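Long-range contacts in NS3-like protein (Alongshan virus, PDB 6M40), which probably unwinds RNA at the cost of ATP, this chain being the helicase part of the viral NS3-like protein: residues Thr91-Leu96 with Ala123-Leu128; Asp261-Phe266 with Arg302-Gly307; His273-Ala278 with His324-Thr329; Thr376-Met381 with Asp409-Arg414. One frame throughout, in Å; residues are numbered along the deposited sequence.

Interaction 1 (Thr91-Leu96 with Ala123-Leu128); sequences TTHQTL and AHTKVL
The hydroxyl OG1 of T125 is hydrogen-bonded to OG of S122 and lies 3.2 Å from ND1 of H93, where helix 123-136 passes the start of helix 93-102. Beside it, the methyl CG2 of T125 sits over one face of the H93 imidazole, 4.0 Å from the ring centroid, a CH-pi contact. H93 offers that face because CG stands beside its own backbone N (chi1 -70°), and P54 and A52 pack on the same side chain.

One turn further along the helix, L128 pushes its two methyls in different directions. CD2 comes to 3.5 Å from the carbonyl oxygen O of H93 and also meets CB of that residue, while CD1 touches CD2 of L96 at 4.0 Å, the two leucines crossing at about a right angle. Towards the surface, Q94 lays CG over one face of the H124 ring, 4.2 Å from CD2. Helix 93-102 is capped from within the 91-96 segment: T92, at the N-cap, takes the amide N of T95 on OG1 in an almost straight bond (3.3 Å).

Both segments belong to the flavivirus DEAD domain, in which helix 123-136 follows the DETH sequence of helicase motif II. H124 also meets the ring of W368, linking this edge to the helices near the C-terminus. Polar exceptions such as T125 OG1, H93 ND1 and the H93 carbonyl oxygen aside, most of the contact is made by methyls, methylenes and ring faces, so its chemistry implies an interface held mainly by shape and apolar burial.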
loop_
_atom_site.group_PDB
_atom_site.type_symbol
_atom_site.label_atom_id
_atom_site.label_comp_id
_atom_site.label_asym_id
_atom_site.label_seq_id
_atom_site.Cartn_x
_atom_site.Cartn_y
_atom_site.Cartn_z
ATOM N N THR A 91 13.132 -7.545 -2.415
ATOM C CA THR A 91 13.016 -6.153 -2.809
ATOM C C THR A 91 11.601 -5.704 -2.456
ATOM O O THR A 91 10.926 -6.352 -1.654
ATOM C CB THR A 91 13.372 -6.002 -4.298
ATOM O OG1 THR A 91 12.983 -4.708 -4.772
ATOM C CG2 THR A 91 12.723 -7.088 -5.141
ATOM N N THR A 92 11.171 -4.582 -3.013
ATOM C CA THR A 92 9.814 -4.094 -2.817
ATOM C C THR A 92 8.964 -4.422 -4.040
ATOM O O THR A 92 9.474 -4.795 -5.099
ATOM C CB THR A 92 9.825 -2.586 -2.568
ATOM O OG1 THR A 92 10.072 -1.897 -3.804
ATOM C CG2 THR A 92 10.918 -2.238 -1.582
ATOM N N HIS A 93 7.644 -4.294 -3.876
ATOM C CA HIS A 93 6.739 -4.451 -5.010
ATOM C C HIS A 93 7.181 -3.574 -6.169
ATOM O O HIS A 93 7.474 -4.057 -7.265
ATOM C CB HIS A 93 5.309 -4.093 -4.608
ATOM C CG HIS A 93 4.674 -5.073 -3.667
ATOM N ND1 HIS A 93 3.671 -4.717 -2.794
ATOM C CD2 HIS A 93 4.878 -6.400 -3.485
ATOM C CE1 HIS A 93 3.289 -5.779 -2.107
ATOM N NE2 HIS A 93 4.005 -6.814 -2.508
ATOM N N GLN A 94 7.232 -2.267 -5.925
ATOM C CA GLN A 94 7.596 -1.309 -6.958
ATOM C C GLN A 94 8.839 -1.751 -7.724
ATOM O O GLN A 94 8.771 -1.996 -8.933
ATOM C CB GLN A 94 7.792 0.073 -6.330
ATOM C CG GLN A 94 7.356 1.224 -7.236
ATOM C CD GLN A 94 7.037 2.501 -6.477
ATOM O OE1 GLN A 94 6.840 2.497 -5.258
ATOM N NE2 GLN A 94 6.979 3.604 -7.205
ATOM N N THR A 95 9.985 -1.870 -7.055
ATOM C CA THR A 95 11.194 -2.045 -7.852
ATOM C C THR A 95 11.350 -3.462 -8.397
ATOM O O THR A 95 12.235 -3.687 -9.221
ATOM C CB THR A 95 12.478 -1.659 -7.090
ATOM O OG1 THR A 95 12.848 -2.669 -6.144
ATOM C CG2 THR A 95 12.331 -0.309 -6.402
ATOM N N LEU A 96 10.521 -4.420 -7.985
ATOM C CA LEU A 96 10.458 -5.669 -8.732
ATOM C C LEU A 96 9.730 -5.451 -10.053
ATOM O O LEU A 96 10.188 -5.894 -11.112
ATOM C CB LEU A 96 9.752 -6.763 -7.937
ATOM C CG LEU A 96 9.965 -8.176 -8.527
ATOM C CD1 LEU A 96 9.239 -9.190 -7.699
ATOM C CD2 LEU A 96 9.535 -8.333 -9.976
ATOM N N ALA A 123 -1.108 1.060 -7.410
ATOM C CA ALA A 123 -1.306 0.508 -8.743
ATOM C C ALA A 123 -0.215 -0.487 -9.090
ATOM O O ALA A 123 -0.462 -1.431 -9.841
ATOM C CB ALA A 123 -1.362 1.626 -9.778
ATOM N N HIS A 124 0.984 -0.312 -8.540
ATOM C CA HIS A 124 2.086 -1.182 -8.928
ATOM C C HIS A 124 1.904 -2.576 -8.357
ATOM O O HIS A 124 2.137 -3.564 -9.060
ATOM C CB HIS A 124 3.403 -0.540 -8.513
ATOM C CG HIS A 124 3.540 0.865 -9.008
ATOM N ND1 HIS A 124 2.805 1.904 -8.481
ATOM C CD2 HIS A 124 4.272 1.396 -10.014
ATOM C CE1 HIS A 124 3.102 3.022 -9.117
ATOM N NE2 HIS A 124 3.993 2.742 -10.050
ATOM N N THR A 125 1.466 -2.684 -7.102
ATOM C CA THR A 125 1.131 -3.997 -6.558
ATOM C C THR A 125 0.144 -4.717 -7.467
ATOM O O THR A 125 0.324 -5.897 -7.781
ATOM C CB THR A 125 0.566 -3.856 -5.148
ATOM O OG1 THR A 125 1.411 -3.002 -4.368
ATOM C CG2 THR A 125 0.467 -5.204 -4.476
ATOM N N LYS A 126 -0.886 -4.006 -7.932
ATOM C CA LYS A 126 -1.936 -4.626 -8.729
ATOM C C LYS A 126 -1.378 -5.224 -10.012
ATOM O O LYS A 126 -1.580 -6.407 -10.294
ATOM C CB LYS A 126 -3.011 -3.598 -9.062
ATOM C CG LYS A 126 -3.509 -2.761 -7.897
ATOM C CD LYS A 126 -4.690 -3.410 -7.204
ATOM C CE LYS A 126 -5.434 -2.429 -6.325
ATOM N NZ LYS A 126 -6.774 -2.966 -5.962
ATOM N N VAL A 127 -0.689 -4.413 -10.815
ATOM C CA VAL A 127 -0.190 -4.913 -12.089
ATOM C C VAL A 127 0.865 -5.981 -11.852
ATOM O O VAL A 127 0.959 -6.958 -12.602
ATOM C CB VAL A 127 0.346 -3.756 -12.944
ATOM C CG1 VAL A 127 -0.678 -2.636 -13.022
ATOM C CG2 VAL A 127 1.631 -3.236 -12.377
ATOM N N LEU A 128 1.677 -5.819 -10.805
ATOM C CA LEU A 128 2.643 -6.856 -10.461
ATOM C C LEU A 128 1.936 -8.178 -10.187
ATOM O O LEU A 128 2.351 -9.231 -10.685
ATOM C CB LEU A 128 3.465 -6.418 -9.249
ATOM C CG LEU A 128 4.598 -7.350 -8.840
ATOM C CD1 LEU A 128 5.591 -7.575 -9.979
ATOM C CD2 LEU A 128 5.296 -6.754 -7.629
#

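Interaction 2 (Asp261-Phe266 with Arg302-Gly307); sequences DLDAVF and RRREGG
Parallel strand pairing in the second RecA-like domain sets this contact: A264, at the start of strand 264-276, bridges G307 of strand 306-311 with their CA atoms 4.8 Å apart. V265 N donates to G307 O at 3.1 Å, and on the other side of the bridge G307 N reaches back to D263 O in a weaker bond. CA-H...O contacts reinforce the pair, one from G306 CA to D263 O and one from A264 CA to G307 O (3.4 Å).

Before the strands begin, charged side chains take over. R304 bends at chi3, bringing its guanidinium between two aspartates. NH2 forms a salt bridge with D261 OD1 at 3.0 Å, the carboxylate and guanidinium planes standing 62° apart. NE faces D263 OD1 from its edge, a second salt bridge modelled so short that its exact length is doubtful. D261 also lays CB over the centre of one face of the R303 guanidinium, 3.7 Å from NH2. There the two flat groups are stacked, only 12° apart, and no N-H points at the carboxylate. D261 is poorly ordered, so this outer end is less certain than the strands; its OD2 has a further salt bridge with R194.

R302 closes the QRRGRIGR sequence of helicase motif VI. The arrangement is consistent with the second RecA-like domain of superfamily 2 helicases, where motif VI leads into a strand of the sheet.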
loop_
_atom_site.group_PDB
_atom_site.type_symbol
_atom_site.label_atom_id
_atom_site.label_comp_id
_atom_site.label_asym_id
_atom_site.label_seq_id
_atom_site.Cartn_x
_atom_site.Cartn_y
_atom_site.Cartn_z
ATOM N N ASP A 261 5.961 0.508 16.965
ATOM C CA ASP A 261 5.673 -0.343 18.118
ATOM C C ASP A 261 5.056 0.466 19.259
ATOM O O ASP A 261 5.649 1.446 19.713
ATOM C CB ASP A 261 6.947 -1.032 18.602
ATOM C CG ASP A 261 6.854 -1.468 20.048
ATOM O OD1 ASP A 261 6.009 -2.334 20.352
ATOM O OD2 ASP A 261 7.624 -0.945 20.880
ATOM N N LEU A 262 3.890 0.042 19.745
ATOM C CA LEU A 262 3.119 0.881 20.659
ATOM C C LEU A 262 2.001 0.077 21.318
ATOM O O LEU A 262 1.794 -1.105 21.026
ATOM C CB LEU A 262 2.543 2.084 19.918
ATOM C CG LEU A 262 2.082 1.773 18.494
ATOM C CD1 LEU A 262 1.173 0.551 18.433
ATOM C CD2 LEU A 262 1.370 2.977 17.893
ATOM N N ASP A 263 1.257 0.755 22.201
ATOM C CA ASP A 263 0.291 0.111 23.077
ATOM C C ASP A 263 -1.169 0.331 22.683
ATOM O O ASP A 263 -2.027 -0.426 23.145
ATOM C CB ASP A 263 0.482 0.595 24.531
ATOM C CG ASP A 263 1.902 0.388 25.057
ATOM O OD1 ASP A 263 2.482 -0.700 24.854
ATOM O OD2 ASP A 263 2.437 1.318 25.697
ATOM N N ALA A 264 -1.482 1.334 21.860
ATOM C CA ALA A 264 -2.867 1.559 21.451
ATOM C C ALA A 264 -2.922 2.317 20.130
ATOM O O ALA A 264 -1.969 2.993 19.739
ATOM C CB ALA A 264 -3.654 2.326 22.523
ATOM N N VAL A 265 -4.081 2.228 19.474
ATOM C CA VAL A 265 -4.326 2.843 18.170
ATOM C C VAL A 265 -5.706 3.488 18.175
ATOM O O VAL A 265 -6.693 2.845 18.545
ATOM C CB VAL A 265 -4.233 1.808 17.030
ATOM C CG1 VAL A 265 -4.974 2.297 15.793
ATOM C CG2 VAL A 265 -2.787 1.488 16.697
ATOM N N PHE A 266 -5.785 4.747 17.747
ATOM C CA PHE A 266 -7.055 5.450 17.594
ATOM C C PHE A 266 -7.334 5.661 16.111
ATOM O O PHE A 266 -6.534 6.288 15.408
ATOM C CB PHE A 266 -7.034 6.784 18.338
ATOM C CG PHE A 266 -7.035 6.631 19.823
ATOM C CD1 PHE A 266 -5.856 6.408 20.508
ATOM C CD2 PHE A 266 -8.222 6.683 20.535
ATOM C CE1 PHE A 266 -5.854 6.253 21.880
ATOM C CE2 PHE A 266 -8.226 6.531 21.903
ATOM C CZ PHE A 266 -7.039 6.316 22.576
ATOM N N ARG A 302 1.118 -6.841 17.817
ATOM C CA ARG A 302 2.227 -7.656 17.331
ATOM C C ARG A 302 3.172 -8.052 18.458
ATOM O O ARG A 302 3.516 -9.231 18.601
ATOM C CB ARG A 302 3.005 -6.911 16.246
ATOM C CG ARG A 302 2.201 -5.918 15.422
ATOM C CD ARG A 302 3.121 -5.136 14.491
ATOM N NE ARG A 302 3.427 -5.807 13.229
ATOM C CZ ARG A 302 2.605 -5.841 12.184
ATOM N NH1 ARG A 302 1.402 -5.283 12.265
ATOM N NH2 ARG A 302 2.978 -6.444 11.060
ATOM N N ARG A 303 3.618 -7.081 19.257
ATOM C CA ARG A 303 4.610 -7.321 20.295
ATOM C C ARG A 303 4.059 -7.148 21.701
ATOM O O ARG A 303 4.803 -7.325 22.673
ATOM C CB ARG A 303 5.805 -6.377 20.118
ATOM C CG ARG A 303 6.500 -6.465 18.773
ATOM C CD ARG A 303 7.885 -5.844 18.865
ATOM N NE ARG A 303 8.171 -4.930 17.765
ATOM C CZ ARG A 303 9.117 -3.997 17.796
ATOM N NH1 ARG A 303 9.870 -3.847 18.878
ATOM N NH2 ARG A 303 9.307 -3.209 16.748
ATOM N N ARG A 304 2.782 -6.814 21.839
ATOM C CA ARG A 304 2.244 -6.392 23.121
ATOM C C ARG A 304 0.733 -6.379 23.028
ATOM O O ARG A 304 0.172 -6.082 21.969
ATOM C CB ARG A 304 2.739 -4.991 23.488
ATOM C CG ARG A 304 3.626 -4.915 24.685
ATOM C CD ARG A 304 3.536 -3.529 25.283
ATOM N NE ARG A 304 3.915 -2.470 24.350
ATOM C CZ ARG A 304 5.161 -2.240 23.947
ATOM N NH1 ARG A 304 6.148 -3.018 24.370
ATOM N NH2 ARG A 304 5.419 -1.242 23.113
ATOM N N GLU A 305 0.081 -6.677 24.146
ATOM C CA GLU A 305 -1.331 -6.351 24.261
ATOM C C GLU A 305 -1.555 -4.933 23.751
ATOM O O GLU A 305 -0.688 -4.058 23.872
ATOM C CB GLU A 305 -1.802 -6.483 25.709
ATOM C CG GLU A 305 -1.511 -7.847 26.322
ATOM C CD GLU A 305 -2.758 -8.663 26.617
ATOM O OE1 GLU A 305 -3.882 -8.139 26.480
ATOM O OE2 GLU A 305 -2.612 -9.847 26.980
ATOM N N GLY A 306 -2.705 -4.716 23.136
ATOM C CA GLY A 306 -3.016 -3.395 22.630
ATOM C C GLY A 306 -4.506 -3.208 22.509
ATOM O O GLY A 306 -5.267 -4.174 22.399
ATOM N N GLY A 307 -4.920 -1.947 22.541
ATOM C CA GLY A 307 -6.316 -1.578 22.415
ATOM C C GLY A 307 -6.558 -0.846 21.111
ATOM O O GLY A 307 -5.667 -0.174 20.589
#

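Interaction 3 (His273-Ala278 with His324-Thr329); sequences HYLVTA and HPDSVT
A single backbone bridge between L275 and S327, CA atoms 4.4 Å apart, ties the long beta hairpin of strands 264-276 and 281-287 to the N-cap of helix 328-339. The tight part is the backbone and the apolar side chains beneath it. V328 N donates to Y274 O at 3.1 Å in a practically straight bond, and V276 N donates to D326 O at 3.1 Å, so bonds on the two sides of the bridge fix how strand and helix start lie. V328 places CG1 between its backbone N and carbonyl carbon (chi1 64°), where it packs against CB of Y274 at 3.6 Å. V276 turns CG2 to the same valine, 4.0 Å from its CA, and V351 and A354 of helix 349-357 pack on V276 as well. H273 puts one ring face under CB of H324.

The other side is looser and nearer solvent. Here the chain reverses through H324, the exposed P325 and D326, and partly exposed side chains replace the buried valines. D326 N makes a weak bond to ND1 of H324, and S327 N returns to H324 O, holding the turn together.

Such a hairpin, leaving the second RecA-like domain to brace the helical third one, is familiar from flavivirus NS3 helicases. Between the tight and loose sides of the contact stands the L275 side chain: its methyl CD2 lies over one face of the H324 ring, 4.0 Å from the centroid and 3.4 Å from D326 O, while P325 CD covers the opposite ring face.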
loop_
_atom_site.group_PDB
_atom_site.type_symbol
_atom_site.label_atom_id
_atom_site.label_comp_id
_atom_site.label_asym_id
_atom_site.label_seq_id
_atom_site.Cartn_x
_atom_site.Cartn_y
_atom_site.Cartn_z
ATOM N N HIS A 273 -8.723 9.585 -0.202
ATOM C CA HIS A 273 -8.590 9.110 -1.563
ATOM C C HIS A 273 -8.646 10.276 -2.543
ATOM O O HIS A 273 -9.158 11.358 -2.244
ATOM C CB HIS A 273 -9.720 8.151 -1.948
ATOM C CG HIS A 273 -9.752 6.877 -1.168
ATOM N ND1 HIS A 273 -10.517 6.719 -0.031
ATOM C CD2 HIS A 273 -9.150 5.683 -1.385
ATOM C CE1 HIS A 273 -10.369 5.488 0.431
ATOM N NE2 HIS A 273 -9.541 4.841 -0.370
ATOM N N TYR A 274 -8.121 10.031 -3.738
ATOM C CA TYR A 274 -8.563 10.712 -4.945
ATOM C C TYR A 274 -9.501 9.766 -5.690
ATOM O O TYR A 274 -9.270 8.554 -5.730
ATOM C CB TYR A 274 -7.382 11.125 -5.821
ATOM C CG TYR A 274 -6.705 12.411 -5.365
ATOM C CD1 TYR A 274 -7.279 13.645 -5.635
ATOM C CD2 TYR A 274 -5.496 12.390 -4.665
ATOM C CE1 TYR A 274 -6.671 14.829 -5.224
ATOM C CE2 TYR A 274 -4.886 13.561 -4.256
ATOM C CZ TYR A 274 -5.479 14.778 -4.538
ATOM O OH TYR A 274 -4.883 15.953 -4.136
ATOM N N LEU A 275 -10.581 10.320 -6.247
ATOM C CA LEU A 275 -11.647 9.531 -6.859
ATOM C C LEU A 275 -11.927 10.047 -8.264
ATOM O O LEU A 275 -11.781 11.241 -8.539
ATOM C CB LEU A 275 -12.952 9.578 -6.017
ATOM C CG LEU A 275 -12.840 9.016 -4.601
ATOM C CD1 LEU A 275 -14.083 9.235 -3.736
ATOM C CD2 LEU A 275 -12.527 7.522 -4.684
ATOM N N VAL A 276 -12.346 9.145 -9.150
ATOM C CA VAL A 276 -12.669 9.512 -10.530
ATOM C C VAL A 276 -14.093 10.054 -10.580
ATOM O O VAL A 276 -15.033 9.396 -10.117
ATOM C CB VAL A 276 -12.509 8.304 -11.467
ATOM C CG1 VAL A 276 -12.764 8.730 -12.905
ATOM C CG2 VAL A 276 -11.138 7.673 -11.325
ATOM N N THR A 277 -14.263 11.236 -11.181
ATOM C CA THR A 277 -15.525 11.963 -11.095
ATOM C C THR A 277 -16.205 12.194 -12.442
ATOM O O THR A 277 -17.219 12.884 -12.486
ATOM C CB THR A 277 -15.312 13.321 -10.411
ATOM O OG1 THR A 277 -14.648 14.205 -11.318
ATOM C CG2 THR A 277 -14.473 13.164 -9.168
ATOM N N ALA A 278 -15.654 11.672 -13.537
ATOM C CA ALA A 278 -16.238 11.782 -14.876
ATOM C C ALA A 278 -15.790 13.041 -15.612
ATOM O O ALA A 278 -15.922 13.115 -16.834
ATOM C CB ALA A 278 -17.770 11.726 -14.830
ATOM N N HIS A 324 -12.172 1.389 -2.682
ATOM C CA HIS A 324 -13.373 2.159 -2.962
ATOM C C HIS A 324 -13.721 2.008 -4.443
ATOM O O HIS A 324 -12.827 2.052 -5.294
ATOM C CB HIS A 324 -13.165 3.628 -2.612
ATOM C CG HIS A 324 -14.375 4.480 -2.848
ATOM N ND1 HIS A 324 -14.834 4.774 -4.111
ATOM C CD2 HIS A 324 -15.223 5.091 -1.989
ATOM C CE1 HIS A 324 -15.904 5.540 -4.023
ATOM N NE2 HIS A 324 -16.162 5.746 -2.746
ATOM N N PRO A 325 -15.000 1.851 -4.783
ATOM C CA PRO A 325 -15.360 1.378 -6.129
ATOM C C PRO A 325 -14.756 2.157 -7.290
ATOM O O PRO A 325 -14.486 1.553 -8.339
ATOM C CB PRO A 325 -16.899 1.471 -6.132
ATOM C CG PRO A 325 -17.280 2.164 -4.814
ATOM C CD PRO A 325 -16.167 1.887 -3.883
ATOM N N ASP A 326 -14.552 3.466 -7.172
ATOM C CA ASP A 326 -13.971 4.234 -8.266
ATOM C C ASP A 326 -12.868 5.137 -7.718
ATOM O O ASP A 326 -12.888 6.359 -7.865
ATOM C CB ASP A 326 -15.048 5.011 -9.032
ATOM C CG ASP A 326 -16.055 5.655 -8.125
ATOM O OD1 ASP A 326 -15.638 6.277 -7.132
ATOM O OD2 ASP A 326 -17.263 5.555 -8.409
ATOM N N SER A 327 -11.881 4.506 -7.083
ATOM C CA SER A 327 -10.671 5.203 -6.682
ATOM C C SER A 327 -9.694 5.262 -7.847
ATOM O O SER A 327 -9.594 4.337 -8.661
ATOM C CB SER A 327 -10.015 4.523 -5.480
ATOM O OG SER A 327 -9.388 3.300 -5.842
ATOM N N VAL A 328 -8.982 6.384 -7.937
ATOM C CA VAL A 328 -8.086 6.575 -9.061
ATOM C C VAL A 328 -6.943 5.568 -9.084
ATOM O O VAL A 328 -6.329 5.368 -10.138
ATOM C CB VAL A 328 -7.508 8.004 -9.079
ATOM C CG1 VAL A 328 -6.651 8.242 -7.853
ATOM C CG2 VAL A 328 -6.702 8.227 -10.354
ATOM N N THR A 329 -6.641 4.921 -7.958
ATOM C CA THR A 329 -5.690 3.822 -8.027
ATOM C C THR A 329 -6.269 2.650 -8.792
ATOM O O THR A 329 -5.538 1.944 -9.490
ATOM C CB THR A 329 -5.264 3.371 -6.633
ATOM O OG1 THR A 329 -6.410 3.197 -5.790
ATOM C CG2 THR A 329 -4.311 4.384 -6.001
#

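Interaction 4 (Thr376-Met381 with Asp409-Arg414); sequences TLTEAM and DARWER
Rotation about CA-CB puts the hydroxyls of T376 (chi1 64°) and T378 (chi1 69°) between backbone N and carbonyl carbon, and both come to the N-H of the W412 indole. NE1 of W412 donates to T376 OG1 at 3.3 Å, the oxygen lying nearly in the ring plane, and makes a weaker, more bent bond to T378 OG1 at 3.0 Å. T378 OG1 in turn gives its proton to D409 OD2 at 2.7 Å, on the anti lone pair. On its syn side the other carboxylate oxygen, OD1, takes NE of R411 at 3.0 Å, while R411 NH2 makes a salt bridge to OD2 whose hydrogen bond is bent and weak. The aspartate is thus gripped by threonine and arginine, which would be expected to stabilise its charged form.

That arginine also serves as a flat surface. T376 CG2 sits over one face of the guanidinium, 3.3 Å from NH1, and E379 CB comes to 3.5 Å from NE1 of the indole. R411 NH2 is also salt-bridged to E332 of helix 328-339, and the same carboxylate oxygen accepts from L377 N.

T376 OG1 has a second task, accepting the amide N of E379 at 3.1 Å. The result is a threonine N-cap on helix 377-383, clasped by the type I beta turn D409-W412, an arrangement belonging to the helical third domain that follows the two RecA-like domains in flavivirus-type NS3 helicases.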
loop_
_atom_site.group_PDB
_atom_site.type_symbol
_atom_site.label_atom_id
_atom_site.label_comp_id
_atom_site.label_asym_id
_atom_site.label_seq_id
_atom_site.Cartn_x
_atom_site.Cartn_y
_atom_site.Cartn_z
ATOM N N THR A 376 1.718 10.016 -11.706
ATOM C CA THR A 376 0.446 9.720 -12.351
ATOM C C THR A 376 0.676 9.135 -13.737
ATOM O O THR A 376 1.482 9.656 -14.512
ATOM C CB THR A 376 -0.406 10.985 -12.467
ATOM O OG1 THR A 376 0.252 11.930 -13.325
ATOM C CG2 THR A 376 -0.638 11.606 -11.102
ATOM N N LEU A 377 -0.034 8.046 -14.042
ATOM C CA LEU A 377 -0.030 7.521 -15.401
ATOM C C LEU A 377 -0.604 8.541 -16.372
ATOM O O LEU A 377 -0.156 8.627 -17.519
ATOM C CB LEU A 377 -0.818 6.214 -15.451
ATOM C CG LEU A 377 -1.015 5.475 -16.771
ATOM C CD1 LEU A 377 0.296 5.257 -17.503
ATOM C CD2 LEU A 377 -1.687 4.141 -16.496
ATOM N N THR A 378 -1.583 9.330 -15.925
ATOM C CA THR A 378 -2.131 10.371 -16.783
ATOM C C THR A 378 -1.036 11.319 -17.267
ATOM O O THR A 378 -1.008 11.698 -18.444
ATOM C CB THR A 378 -3.223 11.146 -16.046
ATOM O OG1 THR A 378 -2.634 11.929 -15.003
ATOM C CG2 THR A 378 -4.238 10.195 -15.440
ATOM N N GLU A 379 -0.123 11.717 -16.381
ATOM C CA GLU A 379 0.935 12.629 -16.805
ATOM C C GLU A 379 1.993 11.912 -17.638
ATOM O O GLU A 379 2.622 12.535 -18.501
ATOM C CB GLU A 379 1.587 13.311 -15.596
ATOM C CG GLU A 379 2.638 14.355 -15.987
ATOM C CD GLU A 379 3.194 15.135 -14.802
ATOM O OE1 GLU A 379 2.957 14.737 -13.636
ATOM O OE2 GLU A 379 3.879 16.156 -15.038
ATOM N N ALA A 380 2.205 10.616 -17.391
ATOM C CA ALA A 380 3.132 9.858 -18.224
ATOM C C ALA A 380 2.714 9.887 -19.687
ATOM O O ALA A 380 3.565 9.807 -20.582
ATOM C CB ALA A 380 3.221 8.414 -17.733
HETATM N N MSE A 381 1.412 9.969 -19.943
HETATM C CA MSE A 381 0.875 10.014 -21.298
HETATM C C MSE A 381 1.201 11.361 -21.943
HETATM O O MSE A 381 1.265 11.479 -23.173
HETATM C CB MSE A 381 -0.641 9.761 -21.287
HETATM C CG MSE A 381 -0.998 8.368 -20.821
HETATM SE SE MSE A 381 -2.949 8.106 -20.482
HETATM C CE MSE A 381 -3.620 8.570 -22.269
ATOM N N ASP A 409 -7.058 15.754 -14.061
ATOM C CA ASP A 409 -6.448 15.096 -12.917
ATOM C C ASP A 409 -6.103 16.145 -11.873
ATOM O O ASP A 409 -5.286 17.039 -12.124
ATOM C CB ASP A 409 -5.201 14.325 -13.335
ATOM C CG ASP A 409 -4.947 13.120 -12.460
ATOM O OD1 ASP A 409 -5.416 13.120 -11.301
ATOM O OD2 ASP A 409 -4.291 12.169 -12.937
ATOM N N ALA A 410 -6.724 16.041 -10.700
ATOM C CA ALA A 410 -6.480 16.993 -9.621
ATOM C C ALA A 410 -5.237 16.663 -8.823
ATOM O O ALA A 410 -4.948 17.340 -7.816
ATOM C CB ALA A 410 -7.699 17.059 -8.703
ATOM N N ARG A 411 -4.497 15.651 -9.266
ATOM C CA ARG A 411 -3.189 15.312 -8.687
ATOM C C ARG A 411 -2.024 16.016 -9.384
ATOM O O ARG A 411 -0.865 15.906 -8.908
ATOM C CB ARG A 411 -2.972 13.813 -8.741
ATOM C CG ARG A 411 -3.949 13.061 -7.858
ATOM C CD ARG A 411 -3.791 11.588 -7.988
ATOM N NE ARG A 411 -4.190 11.199 -9.349
ATOM C CZ ARG A 411 -3.636 10.216 -10.064
ATOM N NH1 ARG A 411 -2.631 9.492 -9.554
ATOM N NH2 ARG A 411 -4.060 9.935 -11.304
ATOM N N TRP A 412 -2.342 16.775 -10.445
ATOM C CA TRP A 412 -1.358 17.632 -11.100
ATOM C C TRP A 412 -1.125 18.953 -10.343
ATOM O O TRP A 412 -0.399 19.862 -10.824
ATOM C CB TRP A 412 -1.783 17.909 -12.544
ATOM C CG TRP A 412 -1.735 16.686 -13.446
ATOM C CD1 TRP A 412 -1.290 15.427 -13.120
ATOM C CD2 TRP A 412 -2.149 16.614 -14.825
ATOM N NE1 TRP A 412 -1.398 14.591 -14.213
ATOM C CE2 TRP A 412 -1.922 15.292 -15.265
ATOM C CE3 TRP A 412 -2.686 17.541 -15.729
ATOM C CZ2 TRP A 412 -2.217 14.876 -16.562
ATOM C CZ3 TRP A 412 -2.979 17.126 -17.012
ATOM C CH2 TRP A 412 -2.746 15.804 -17.416
ATOM N N GLU A 413 -1.750 19.089 -9.167
ATOM C CA GLU A 413 -1.535 20.207 -8.254
ATOM C C GLU A 413 -0.927 19.728 -6.942
ATOM O O GLU A 413 0.203 20.107 -6.606
ATOM C CB GLU A 413 -2.856 20.949 -7.988
ATOM C CG GLU A 413 -3.708 21.187 -9.235
ATOM C CD GLU A 413 -5.200 21.246 -8.937
ATOM O OE1 GLU A 413 -5.624 20.787 -7.855
ATOM O OE2 GLU A 413 -5.955 21.750 -9.794
ATOM N N ARG A 414 -1.639 18.882 -6.206
ATOM C CA ARG A 414 -1.197 18.386 -4.913
ATOM C C ARG A 414 -1.438 16.884 -4.806
ATOM O O ARG A 414 -0.611 16.084 -5.254
ATOM C CB ARG A 414 -1.923 19.130 -3.789
ATOM C CG ARG A 414 -1.597 20.611 -3.776
ATOM C CD ARG A 414 -2.559 21.451 -2.953
ATOM N NE ARG A 414 -2.267 22.871 -3.135
ATOM C CZ ARG A 414 -2.931 23.864 -2.552
ATOM N NH1 ARG A 414 -3.943 23.606 -1.732
ATOM N NH2 ARG A 414 -2.578 25.121 -2.790
#

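How the interactions relate
Interaction 1 lies in the first RecA-like domain, just after the DETH of motif II, and interaction 2 in the second, beside motif VI; in this family these two motifs line the ATP cleft. Their centres are 29 Å apart. Interactions 2 and 3 share strand 264-276, one at its start and one at its end, so their centres are 32 Å apart. Interactions 3 and 4 touch directly: R411 NH2 comes to 3.3 Å from V328 CG2, and R411 CG packs on the Y274 ring. A123 CB meets T329 O at 4.2 Å, joining interaction 1 to interaction 3. Interaction 3 thus sits where the three domains expected from the family come together.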